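Hemoglobin-like protein (Methylacidiphilum infernorum, PDB 4NK2) binds heme b and, as a group II truncated haemoglobin, probably binds oxygen reversibly at the heme iron. Local coordinates at residues F44-P50 and W161-I167; L63-V67 and S97-V102; V69-L74 and C140-A144. All coordinates share one frame; numbering follows the deposited sequence.

Contact 1 of 3, residues F44-P50 and W161-I167. With HEM (protoporphyrin IX containing Fe), chain C.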
loop_
_atom_site.group_PDB
_atom_site.type_symbol
_atom_site.label_atom_id
_atom_site.label_comp_id
_atom_site.label_asym_id
_atom_site.label_seq_id
_atom_site.Cartn_x
_atom_site.Cartn_y
_atom_site.Cartn_z
ATOM N N PHE A 44 11.731 2.776 -1.225
ATOM C CA PHE A 44 11.819 2.960 -2.669
ATOM C C PHE A 44 13.297 3.100 -3.013
ATOM O O PHE A 44 13.893 4.152 -2.766
ATOM C CB PHE A 44 11.063 4.219 -3.110
ATOM C CG PHE A 44 9.570 4.153 -2.880
ATOM C CD1 PHE A 44 8.940 2.937 -2.657
ATOM C CD2 PHE A 44 8.801 5.309 -2.905
ATOM C CE1 PHE A 44 7.555 2.878 -2.450
ATOM C CE2 PHE A 44 7.429 5.258 -2.693
ATOM C CZ PHE A 44 6.811 4.038 -2.471
ATOM N N PRO A 45 13.902 2.051 -3.589
ATOM C CA PRO A 45 15.344 2.155 -3.860
ATOM C C PRO A 45 15.670 3.241 -4.889
ATOM O O PRO A 45 14.782 3.714 -5.606
ATOM C CB PRO A 45 15.702 0.768 -4.409
ATOM C CG PRO A 45 14.419 0.198 -4.902
ATOM C CD PRO A 45 13.357 0.738 -3.986
ATOM N N GLU A 46 16.928 3.633 -4.970
ATOM C CA GLU A 46 17.364 4.616 -5.947
ATOM C C GLU A 46 16.919 4.256 -7.355
ATOM O O GLU A 46 16.968 3.106 -7.736
ATOM C CB GLU A 46 18.883 4.732 -5.914
ATOM C CG GLU A 46 19.431 5.838 -6.749
ATOM C CD GLU A 46 20.919 5.745 -6.936
ATOM O OE1 GLU A 46 21.505 4.712 -6.598
ATOM O OE2 GLU A 46 21.512 6.709 -7.425
ATOM N N VAL A 47 16.500 5.254 -8.121
ATOM C CA VAL A 47 16.125 5.061 -9.529
ATOM C C VAL A 47 17.056 5.839 -10.472
ATOM O O VAL A 47 17.156 7.075 -10.393
ATOM C CB VAL A 47 14.692 5.502 -9.820
ATOM C CG1 VAL A 47 14.392 5.348 -11.310
ATOM C CG2 VAL A 47 13.704 4.687 -9.005
ATOM N N LYS A 48 17.719 5.133 -11.376
ATOM C CA LYS A 48 18.541 5.777 -12.377
ATOM C C LYS A 48 17.793 5.861 -13.690
ATOM O O LYS A 48 17.571 4.861 -14.323
ATOM C CB LYS A 48 19.821 4.992 -12.589
ATOM C CG LYS A 48 20.507 4.583 -11.337
ATOM C CD LYS A 48 21.785 5.342 -11.171
ATOM C CE LYS A 48 22.942 4.429 -10.905
ATOM N NZ LYS A 48 24.147 5.225 -10.592
ATOM N N PHE A 49 17.412 7.061 -14.089
ATOM C CA PHE A 49 16.720 7.270 -15.361
ATOM C C PHE A 49 17.738 7.083 -16.486
ATOM O O PHE A 49 18.931 7.297 -16.271
ATOM C CB PHE A 49 16.082 8.659 -15.421
ATOM C CG PHE A 49 14.665 8.707 -14.871
ATOM C CD1 PHE A 49 14.409 8.418 -13.537
ATOM C CD2 PHE A 49 13.598 9.049 -15.694
ATOM C CE1 PHE A 49 13.097 8.467 -13.028
ATOM C CE2 PHE A 49 12.293 9.103 -15.202
ATOM C CZ PHE A 49 12.042 8.808 -13.867
ATOM N N PRO A 50 17.271 6.666 -17.679
ATOM C CA PRO A 50 18.179 6.352 -18.795
ATOM C C PRO A 50 18.900 7.602 -19.266
ATOM O O PRO A 50 18.302 8.671 -19.200
ATOM C CB PRO A 50 17.230 5.899 -19.909
ATOM C CG PRO A 50 15.919 5.573 -19.212
ATOM C CD PRO A 50 15.854 6.511 -18.048
ATOM N N TRP A 161 16.296 0.972 -15.088
ATOM C CA TRP A 161 15.339 2.063 -14.884
ATOM C C TRP A 161 13.950 1.537 -14.532
ATOM O O TRP A 161 13.393 1.886 -13.488
ATOM C CB TRP A 161 15.258 2.975 -16.110
ATOM C CG TRP A 161 14.154 4.008 -15.998
ATOM C CD1 TRP A 161 13.902 4.832 -14.931
ATOM C CD2 TRP A 161 13.164 4.325 -16.991
ATOM N NE1 TRP A 161 12.811 5.640 -15.206
ATOM C CE2 TRP A 161 12.343 5.343 -16.459
ATOM C CE3 TRP A 161 12.897 3.842 -18.278
ATOM C CZ2 TRP A 161 11.271 5.889 -17.173
ATOM C CZ3 TRP A 161 11.838 4.379 -18.984
ATOM C CH2 TRP A 161 11.035 5.401 -18.428
ATOM N N ILE A 162 13.371 0.698 -15.382
ATOM C CA ILE A 162 12.004 0.243 -15.078
ATOM C C ILE A 162 11.936 -0.719 -13.885
ATOM O O ILE A 162 10.941 -0.729 -13.157
ATOM C CB ILE A 162 11.287 -0.385 -16.305
ATOM C CG1 ILE A 162 12.078 -1.582 -16.850
ATOM C CG2 ILE A 162 11.088 0.656 -17.385
ATOM C CD1 ILE A 162 11.320 -2.388 -17.908
ATOM N N GLU A 163 12.958 -1.556 -13.709
ATOM C CA GLU A 163 12.971 -2.494 -12.578
ATOM C C GLU A 163 12.899 -1.752 -11.259
ATOM O O GLU A 163 12.228 -2.196 -10.326
ATOM C CB GLU A 163 14.236 -3.370 -12.577
ATOM C CG GLU A 163 14.223 -4.467 -11.502
ATOM C CD GLU A 163 14.652 -3.980 -10.111
ATOM O OE1 GLU A 163 15.299 -2.902 -9.994
ATOM O OE2 GLU A 163 14.366 -4.706 -9.122
ATOM N N SER A 164 13.600 -0.626 -11.162
ATOM C CA SER A 164 13.565 0.127 -9.912
ATOM C C SER A 164 12.390 1.094 -9.850
ATOM O O SER A 164 11.734 1.194 -8.818
ATOM C CB SER A 164 14.877 0.873 -9.666
ATOM O OG SER A 164 14.767 1.631 -8.472
ATOM N N PHE A 165 12.132 1.808 -10.944
ATOM C CA PHE A 165 11.079 2.823 -10.948
ATOM C C PHE A 165 9.731 2.170 -10.675
ATOM O O PHE A 165 8.864 2.753 -10.016
ATOM C CB PHE A 165 11.039 3.544 -12.298
ATOM C CG PHE A 165 10.224 4.818 -12.292
ATOM C CD1 PHE A 165 10.113 5.590 -11.142
ATOM C CD2 PHE A 165 9.586 5.252 -13.445
ATOM C CE1 PHE A 165 9.374 6.774 -11.146
ATOM C CE2 PHE A 165 8.837 6.434 -13.451
ATOM C CZ PHE A 165 8.731 7.187 -12.302
ATOM N N SER A 166 9.550 0.953 -11.186
ATOM C CA SER A 166 8.284 0.240 -11.023
ATOM C C SER A 166 7.966 -0.028 -9.553
ATOM O O SER A 166 6.799 -0.170 -9.173
ATOM C CB SER A 166 8.278 -1.071 -11.823
ATOM O OG SER A 166 9.345 -1.944 -11.450
ATOM N N ILE A 167 8.985 -0.096 -8.706
ATOM C CA ILE A 167 8.703 -0.346 -7.288
ATOM C C ILE A 167 7.812 0.752 -6.683
ATOM O O ILE A 167 6.977 0.477 -5.816
ATOM C CB ILE A 167 9.990 -0.476 -6.472
ATOM C CG1 ILE A 167 10.788 -1.700 -6.950
ATOM C CG2 ILE A 167 9.662 -0.622 -5.009
ATOM C CD1 ILE A 167 12.156 -1.828 -6.288
HETATM C CHA HEM C . -0.781 4.381 -16.970
HETATM C CHB HEM C . -0.482 -0.092 -15.156
HETATM C CHC HEM C . 4.155 0.761 -13.905
HETATM C CHD HEM C . 4.081 4.283 -17.276
HETATM C C1A HEM C . -1.157 3.141 -16.515
HETATM C C2A HEM C . -2.514 2.609 -16.428
HETATM C C3A HEM C . -2.408 1.363 -15.922
HETATM C C4A HEM C . -1.001 1.077 -15.672
HETATM C CMA HEM C . -3.543 0.352 -15.643
HETATM C CAA HEM C . -3.814 3.361 -16.839
HETATM C CBA HEM C . -4.400 3.995 -15.559
HETATM C CGA HEM C . -5.669 4.825 -15.735
HETATM O O1A HEM C . -6.619 4.662 -14.917
HETATM O O2A HEM C . -5.763 5.667 -16.669
HETATM C C1B HEM C . 0.760 -0.247 -14.560
HETATM C C2B HEM C . 1.188 -1.329 -13.687
HETATM C C3B HEM C . 2.467 -1.096 -13.340
HETATM C C4B HEM C . 2.911 0.140 -13.978
HETATM C CMB HEM C . 0.348 -2.545 -13.245
HETATM C CAB HEM C . 3.299 -2.006 -12.417
HETATM C CBB HEM C . 4.438 -1.546 -11.887
HETATM C C1C HEM C . 4.577 1.770 -14.751
HETATM C C2C HEM C . 5.926 2.295 -14.912
HETATM C C3C HEM C . 5.890 3.273 -15.838
HETATM C C4C HEM C . 4.525 3.399 -16.312
HETATM C CMC HEM C . 7.169 1.822 -14.126
HETATM C CAC HEM C . 7.064 4.128 -16.373
HETATM C CBC HEM C . 8.337 3.733 -16.238
HETATM C C1D HEM C . 2.791 4.738 -17.423
HETATM C C2D HEM C . 2.378 5.985 -18.050
HETATM C C3D HEM C . 0.860 5.993 -17.957
HETATM C C4D HEM C . 0.502 4.769 -17.277
HETATM C CMD HEM C . 3.257 7.081 -18.704
HETATM C CAD HEM C . -0.086 7.109 -18.454
HETATM C CBD HEM C . -0.121 8.181 -17.361
HETATM C CGD HEM C . -1.047 9.279 -17.833
HETATM O O1D HEM C . -2.280 9.048 -17.853
HETATM O O2D HEM C . -0.548 10.376 -18.201
HETATM N NA HEM C . -0.273 2.185 -16.052
HETATM N NB HEM C . 1.840 0.611 -14.707
HETATM N NC HEM C . 3.765 2.474 -15.631
HETATM N ND HEM C . 1.663 4.062 -16.987
HETATM FE FE HEM C . 1.757 2.376 -15.761
HETATM O O HOH W 1 12.234 2.857 -6.535
#
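P50 CD lies over one face of the W161 indole, and I162 CG2 lies over the other. P50 CD is 3.7 Å from the centroid of the five-membered ring of W161 and 18° off its normal, a CH-pi contact, while the vinyl carbon CBC of HEM approaches the six-membered end of the indole, at CZ2. At the indole edge, V47 CG1 reaches CD1. W161 NE1 lies 3.3 Å above the centre of one F49 face, the two rings meeting obliquely. F49 completes an aromatic cluster by turning its edge toward the face of F165 (edge-to-face, planes at 58°), and F165 CD2 lies 3.4 Å from HEM CBC. In this truncated globin the helix 155-165 thus lines the heme pocket with W161 and F165 while its outer side is covered by the N-terminal strand 35-48, which continues as an antiparallel ladder with a strand of the second subunit. With OG anti to the backbone N (chi1 178°), S164 projects onto that strand and donates to E46 O at 2.7 Å, from above the carbonyl plane. A water donates to both P45 O and S164 O, giving the two backbones a second polar link. V47 CG2 packs 3.3 Å from S164 OG, and beyond it P45 CG presses on I167 CD1 at 3.3 Å, tighter than usual van der Waals contact.

Contact 2 of 3, residues L63-V67 and S97-V102. With HEM (protoporphyrin IX containing Fe), chain C.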
loop_
_atom_site.group_PDB
_atom_site.type_symbol
_atom_site.label_atom_id
_atom_site.label_comp_id
_atom_site.label_asym_id
_atom_site.label_seq_id
_atom_site.Cartn_x
_atom_site.Cartn_y
_atom_site.Cartn_z
ATOM N N LEU A 63 11.342 2.736 -29.865
ATOM C CA LEU A 63 10.798 2.935 -28.521
ATOM C C LEU A 63 9.277 2.876 -28.540
ATOM O O LEU A 63 8.655 2.349 -27.608
ATOM C CB LEU A 63 11.301 4.251 -27.916
ATOM C CG LEU A 63 12.805 4.259 -27.599
ATOM C CD1 LEU A 63 13.294 5.653 -27.244
ATOM C CD2 LEU A 63 13.090 3.293 -26.455
ATOM N N ARG A 64 8.653 3.394 -29.588
ATOM C CA ARG A 64 7.190 3.341 -29.612
ATOM C C ARG A 64 6.722 1.901 -29.854
ATOM O O ARG A 64 5.699 1.462 -29.317
ATOM C CB ARG A 64 6.606 4.312 -30.653
ATOM C CG ARG A 64 6.972 5.782 -30.406
ATOM C CD ARG A 64 6.150 6.743 -31.263
ATOM N NE ARG A 64 6.407 8.124 -30.858
ATOM C CZ ARG A 64 5.748 8.749 -29.884
ATOM N NH1 ARG A 64 4.782 8.124 -29.217
ATOM N NH2 ARG A 64 6.061 9.998 -29.564
ATOM N N LYS A 65 7.489 1.152 -30.641
ATOM C CA LYS A 65 7.124 -0.234 -30.923
ATOM C C LYS A 65 7.305 -1.089 -29.681
ATOM O O LYS A 65 6.490 -1.978 -29.401
ATOM C CB LYS A 65 7.962 -0.801 -32.065
ATOM C CG LYS A 65 7.622 -2.249 -32.402
ATOM C CD LYS A 65 8.561 -2.798 -33.508
ATOM C CE LYS A 65 8.245 -4.258 -33.775
ATOM N NZ LYS A 65 8.927 -4.769 -34.992
ATOM N N LEU A 66 8.369 -0.812 -28.929
ATOM C CA LEU A 66 8.630 -1.503 -27.666
ATOM C C LEU A 66 7.428 -1.356 -26.749
ATOM O O LEU A 66 6.960 -2.323 -26.143
ATOM C CB LEU A 66 9.862 -0.894 -26.990
ATOM C CG LEU A 66 10.086 -1.224 -25.513
ATOM C CD1 LEU A 66 10.265 -2.739 -25.291
ATOM C CD2 LEU A 66 11.289 -0.444 -24.951
ATOM N N VAL A 67 6.938 -0.128 -26.631
ATOM C CA VAL A 67 5.814 0.134 -25.730
ATOM C C VAL A 67 4.572 -0.567 -26.255
ATOM O O VAL A 67 3.825 -1.200 -25.497
ATOM C CB VAL A 67 5.571 1.634 -25.597
ATOM C CG1 VAL A 67 4.262 1.910 -24.842
ATOM C CG2 VAL A 67 6.761 2.282 -24.867
ATOM N N SER A 97 2.021 6.336 -22.740
ATOM C CA SER A 97 3.189 5.591 -22.272
ATOM C C SER A 97 4.347 5.720 -23.237
ATOM O O SER A 97 5.510 5.821 -22.821
ATOM C CB SER A 97 2.862 4.108 -22.091
ATOM O OG SER A 97 2.023 3.921 -20.973
ATOM N N ALA A 98 4.042 5.706 -24.532
ATOM C CA ALA A 98 5.113 5.762 -25.526
ATOM C C ALA A 98 5.734 7.160 -25.512
ATOM O O ALA A 98 6.976 7.303 -25.554
ATOM C CB ALA A 98 4.600 5.386 -26.898
ATOM N N ASP A 99 4.885 8.192 -25.434
ATOM C CA ASP A 99 5.399 9.558 -25.273
ATOM C C ASP A 99 6.289 9.661 -24.041
ATOM O O ASP A 99 7.350 10.277 -24.091
ATOM C CB ASP A 99 4.270 10.588 -25.146
ATOM C CG ASP A 99 3.504 10.802 -26.443
ATOM O OD1 ASP A 99 3.994 10.400 -27.523
ATOM O OD2 ASP A 99 2.400 11.388 -26.369
ATOM N N PHE A 100 5.857 9.080 -22.927
ATOM C CA PHE A 100 6.660 9.120 -21.702
ATOM C C PHE A 100 8.020 8.424 -21.895
ATOM O O PHE A 100 9.072 8.956 -21.533
ATOM C CB PHE A 100 5.891 8.470 -20.543
ATOM C CG PHE A 100 6.616 8.521 -19.221
ATOM C CD1 PHE A 100 6.722 9.714 -18.514
ATOM C CD2 PHE A 100 7.176 7.375 -18.679
ATOM C CE1 PHE A 100 7.393 9.769 -17.294
ATOM C CE2 PHE A 100 7.859 7.419 -17.465
ATOM C CZ PHE A 100 7.959 8.621 -16.767
ATOM N N VAL A 101 7.997 7.218 -22.450
ATOM C CA VAL A 101 9.225 6.454 -22.655
ATOM C C VAL A 101 10.184 7.170 -23.596
ATOM O O VAL A 101 11.391 7.239 -23.330
ATOM C CB VAL A 101 8.924 5.056 -23.228
ATOM C CG1 VAL A 101 10.197 4.407 -23.767
ATOM C CG2 VAL A 101 8.255 4.164 -22.146
ATOM N N VAL A 102 9.666 7.674 -24.713
ATOM C CA VAL A 102 10.511 8.389 -25.670
ATOM C C VAL A 102 11.160 9.595 -24.991
ATOM O O VAL A 102 12.356 9.832 -25.138
ATOM C CB VAL A 102 9.707 8.856 -26.892
ATOM C CG1 VAL A 102 10.536 9.823 -27.736
ATOM C CG2 VAL A 102 9.265 7.665 -27.737
HETATM C CHA HEM C . -0.781 4.381 -16.970
HETATM C CHB HEM C . -0.482 -0.092 -15.156
HETATM C CHC HEM C . 4.155 0.761 -13.905
HETATM C CHD HEM C . 4.081 4.283 -17.276
HETATM C C1A HEM C . -1.157 3.141 -16.515
HETATM C C2A HEM C . -2.514 2.609 -16.428
HETATM C C3A HEM C . -2.408 1.363 -15.922
HETATM C C4A HEM C . -1.001 1.077 -15.672
HETATM C CMA HEM C . -3.543 0.352 -15.643
HETATM C CAA HEM C . -3.814 3.361 -16.839
HETATM C CBA HEM C . -4.400 3.995 -15.559
HETATM C CGA HEM C . -5.669 4.825 -15.735
HETATM O O1A HEM C . -6.619 4.662 -14.917
HETATM O O2A HEM C . -5.763 5.667 -16.669
HETATM C C1B HEM C . 0.760 -0.247 -14.560
HETATM C C2B HEM C . 1.188 -1.329 -13.687
HETATM C C3B HEM C . 2.467 -1.096 -13.340
HETATM C C4B HEM C . 2.911 0.140 -13.978
HETATM C CMB HEM C . 0.348 -2.545 -13.245
HETATM C CAB HEM C . 3.299 -2.006 -12.417
HETATM C CBB HEM C . 4.438 -1.546 -11.887
HETATM C C1C HEM C . 4.577 1.770 -14.751
HETATM C C2C HEM C . 5.926 2.295 -14.912
HETATM C C3C HEM C . 5.890 3.273 -15.838
HETATM C C4C HEM C . 4.525 3.399 -16.312
HETATM C CMC HEM C . 7.169 1.822 -14.126
HETATM C CAC HEM C . 7.064 4.128 -16.373
HETATM C CBC HEM C . 8.337 3.733 -16.238
HETATM C C1D HEM C . 2.791 4.738 -17.423
HETATM C C2D HEM C . 2.378 5.985 -18.050
HETATM C C3D HEM C . 0.860 5.993 -17.957
HETATM C C4D HEM C . 0.502 4.769 -17.277
HETATM C CMD HEM C . 3.257 7.081 -18.704
HETATM C CAD HEM C . -0.086 7.109 -18.454
HETATM C CBD HEM C . -0.121 8.181 -17.361
HETATM C CGD HEM C . -1.047 9.279 -17.833
HETATM O O1D HEM C . -2.280 9.048 -17.853
HETATM O O2D HEM C . -0.548 10.376 -18.201
HETATM N NA HEM C . -0.273 2.185 -16.052
HETATM N NB HEM C . 1.840 0.611 -14.707
HETATM N NC HEM C . 3.765 2.474 -15.631
HETATM N ND HEM C . 1.663 4.062 -16.987
HETATM FE FE HEM C . 1.757 2.376 -15.761
#
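R64 and D99 carry the charged part of this contact. The guanidinium meets the carboxylate end-on, NH1 and NH2 both donating to the one oxygen OD1, each at 2.9 Å and each bent to 146° at the hydrogen. OD1 lies in the guanidinium plane, but the carboxylate is turned almost perpendicular to it, at 86°; NH2 approaches nearly along the C-O axis and NH1 from the anti side. The arginine chain, extended from CG to NE, reaches across to helix 87-104 to bring its end to D99. Both ions have second partners: R64 NE bridges to E60 and D99 OD2 to K95, while Y110 adds a cation-pi contact to R64.

The apolar part lies beneath. V102 CG2 touches R64 CG and comes over one guanidinium face near its rim, and also meets L63 CB. V67 puts CG1 anti to its own N, which carries that methyl to S97 CB at 3.8 Å and leaves CG2 against V101 CG2 at 3.6 Å. A98, its small CB 3.6 Å from R64 NH1, lets the backbones approach, with R64 and A98 CA atoms 5.2 Å apart. The segments 63-67 of helix 53-75 and 97-102 of helix 87-104 cross at 134° with axes 8.9 Å apart; these correspond to the B and E helices of the truncated-globin 2-over-2 sandwich. On the heme side of the second helix, F100 CB lies 3.5 Å from HEM CMD.

A methionine in place of R64 would probably leave D99 OD1 without its two donors and E60 without its mate. The chain E60-R64-D99-K95 alternates in sign, so each charge is likely to steady its neighbours in their ionised forms beside an otherwise apolar interface.

Contact 3 of 3, residues V69-L74 and C140-A144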
loop_
_atom_site.group_PDB
_atom_site.type_symbol
_atom_site.label_atom_id
_atom_site.label_comp_id
_atom_site.label_asym_id
_atom_site.label_seq_id
_atom_site.Cartn_x
_atom_site.Cartn_y
_atom_site.Cartn_z
ATOM N N VAL A 69 4.453 -3.272 -28.105
ATOM C CA VAL A 69 4.586 -4.704 -27.850
ATOM C C VAL A 69 4.417 -5.023 -26.363
ATOM O O VAL A 69 3.797 -6.029 -25.997
ATOM C CB VAL A 69 5.937 -5.240 -28.391
ATOM C CG1 VAL A 69 6.203 -6.657 -27.892
ATOM C CG2 VAL A 69 5.943 -5.192 -29.921
ATOM N N HIS A 70 4.952 -4.170 -25.494
ATOM C CA HIS A 70 4.813 -4.426 -24.059
ATOM C C HIS A 70 3.324 -4.498 -23.742
ATOM O O HIS A 70 2.868 -5.349 -22.977
ATOM C CB HIS A 70 5.495 -3.323 -23.229
ATOM C CG HIS A 70 5.298 -3.463 -21.745
ATOM N ND1 HIS A 70 4.828 -2.433 -20.957
ATOM C CD2 HIS A 70 5.515 -4.507 -20.907
ATOM C CE1 HIS A 70 4.756 -2.839 -19.698
ATOM N NE2 HIS A 70 5.170 -4.095 -19.644
ATOM N N HIS A 71 2.579 -3.579 -24.327
ATOM C CA HIS A 71 1.111 -3.605 -24.058
ATOM C C HIS A 71 0.422 -4.796 -24.664
ATOM O O HIS A 71 -0.426 -5.326 -23.991
ATOM C CB HIS A 71 0.480 -2.278 -24.491
ATOM C CG HIS A 71 0.595 -1.203 -23.451
ATOM N ND1 HIS A 71 -0.346 -1.034 -22.462
ATOM C CD2 HIS A 71 1.550 -0.271 -23.227
ATOM C CE1 HIS A 71 0.013 -0.033 -21.679
ATOM N NE2 HIS A 71 1.163 0.447 -22.118
ATOM N N GLU A 72 0.842 -5.296 -25.808
ATOM C CA GLU A 72 0.281 -6.538 -26.347
ATOM C C GLU A 72 0.511 -7.678 -25.351
ATOM O O GLU A 72 -0.392 -8.482 -25.087
ATOM C CB GLU A 72 0.875 -6.856 -27.724
ATOM C CG GLU A 72 0.447 -5.857 -28.790
ATOM C CD GLU A 72 1.239 -5.982 -30.068
ATOM O OE1 GLU A 72 2.012 -6.954 -30.203
ATOM O OE2 GLU A 72 1.097 -5.101 -30.938
ATOM N N ASN A 73 1.713 -7.738 -24.778
ATOM C CA ASN A 73 2.031 -8.752 -23.775
ATOM C C ASN A 73 1.133 -8.597 -22.539
ATOM O O ASN A 73 0.589 -9.568 -22.025
ATOM C CB ASN A 73 3.517 -8.675 -23.378
ATOM C CG ASN A 73 4.453 -9.119 -24.510
ATOM O OD1 ASN A 73 4.006 -9.724 -25.489
ATOM N ND2 ASN A 73 5.753 -8.819 -24.378
ATOM N N LEU A 74 0.993 -7.365 -22.062
ATOM C CA LEU A 74 0.132 -7.095 -20.912
ATOM C C LEU A 74 -1.309 -7.580 -21.121
ATOM O O LEU A 74 -1.927 -8.099 -20.185
ATOM C CB LEU A 74 0.140 -5.602 -20.578
ATOM C CG LEU A 74 1.378 -5.070 -19.864
ATOM C CD1 LEU A 74 1.310 -3.554 -19.792
ATOM C CD2 LEU A 74 1.488 -5.671 -18.460
ATOM N N CYS A 140 6.503 -8.994 -18.689
ATOM C CA CYS A 140 5.999 -8.583 -19.989
ATOM C C CYS A 140 6.978 -7.644 -20.682
ATOM O O CYS A 140 7.057 -7.625 -21.912
ATOM C CB CYS A 140 4.644 -7.886 -19.855
ATOM S SG CYS A 140 3.294 -9.029 -19.471
ATOM N N TYR A 141 7.689 -6.830 -19.905
ATOM C CA TYR A 141 8.625 -5.881 -20.503
ATOM C C TYR A 141 9.898 -6.596 -20.936
ATOM O O TYR A 141 10.459 -6.301 -22.005
ATOM C CB TYR A 141 8.953 -4.757 -19.526
ATOM C CG TYR A 141 8.756 -3.386 -20.113
ATOM C CD1 TYR A 141 8.014 -2.428 -19.439
ATOM C CD2 TYR A 141 9.335 -3.038 -21.328
ATOM C CE1 TYR A 141 7.836 -1.161 -19.954
ATOM C CE2 TYR A 141 9.157 -1.767 -21.857
ATOM C CZ TYR A 141 8.402 -0.837 -21.161
ATOM O OH TYR A 141 8.210 0.435 -21.671
ATOM N N LYS A 142 10.358 -7.534 -20.112
ATOM C CA LYS A 142 11.522 -8.358 -20.478
ATOM C C LYS A 142 11.290 -9.003 -21.840
ATOM O O LYS A 142 12.146 -8.930 -22.741
ATOM C CB LYS A 142 11.767 -9.436 -19.414
ATOM C CG LYS A 142 13.027 -10.292 -19.678
ATOM C CD LYS A 142 13.145 -11.456 -18.683
ATOM C CE LYS A 142 12.123 -12.536 -18.960
ATOM N NZ LYS A 142 12.310 -13.735 -18.083
ATOM N N HIS A 143 10.135 -9.632 -22.014
ATOM C CA HIS A 143 9.814 -10.221 -23.322
ATOM C C HIS A 143 9.719 -9.204 -24.456
ATOM O O HIS A 143 10.246 -9.451 -25.552
ATOM C CB HIS A 143 8.555 -11.085 -23.246
ATOM C CG HIS A 143 8.790 -12.392 -22.562
ATOM N ND1 HIS A 143 8.575 -12.575 -21.214
ATOM C CD2 HIS A 143 9.279 -13.566 -23.030
ATOM C CE1 HIS A 143 8.890 -13.816 -20.884
ATOM N NE2 HIS A 143 9.321 -14.437 -21.969
ATOM N N ALA A 144 9.055 -8.070 -24.215
ATOM C CA ALA A 144 8.994 -7.029 -25.249
ATOM C C ALA A 144 10.396 -6.603 -25.690
ATOM O O ALA A 144 10.662 -6.458 -26.885
ATOM C CB ALA A 144 8.181 -5.812 -24.773
HETATM O O HOH W 2 5.202 0.789 -21.525
#
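The carbonyl oxygen C140 O is gripped by two donors: the backbone N of A144, in the regular helical bond, and the amide ND2 of N73 from the facing helix. The N73 bond is 3.0 Å long and nearly straight, 167° at the hydrogen; it lies in the carbonyl plane on a lone pair, and the oxygen in turn lies close to the amide plane of N73. N73 CG stands anti to its carbonyl carbon, a turn that sends the amide over C140, where N73 CB also rests on C140 CB at 3.8 Å. The thiol SG of C140 passes on to L74 CD2.

One turn back, the imidazole of H70 stacks face-to-face on the phenol ring of Y141, centroids 3.7 Å apart and planes at 20°. Y141 CD1 lies over the centre of the imidazole, and L74 CD1 covers its opposite face toward the rim, so the ring is held from both sides; its edge faces C140 C. H70 NE2 is hydrogen-bonded to W137 O, which fixes the rotation of the ring, and a water lies 3.3 Å from H70 ND1 and 3.0 Å from Y141 OH, joining the two polar ends. The pair joins what correspond to the B and G helices of the 2-over-2 helical sandwich of truncated globins: the segments of helices 53-75 and 131-147 cross at 134°, axes 8.4 Å apart, with W137, a heme-binding residue, meeting both rings edge-to-face. Where the backbones come nearest, A144 offers only a methyl: its CB lies 3.7 Å from H70 N and touches H70 CB. V69 CG1 packs on the same methyl, at the end of the contact nearer the start of helix 53-75.

From the N terminus, strand 35-48 and the residues just after it supply the first side of contact 1, which closes the longest loop, returning only at helix 155-165 and the 3-10 segment that follows. Contacts 2 and 3 are both nested within that loop. Both start from helix 53-75, using successive parts of it: 63-67 pairs with helix 87-104, and 69-74 with helix 131-147, so their segments alternate along the chain and the two loops cross. Helix 53-75 thereby ties two other helices together. Y141 of contact 3 touches L66 and V101 of contact 2 and I162 of contact 1, while F100 packs on W161 and F165; contacts 1 and 2 also share the heme.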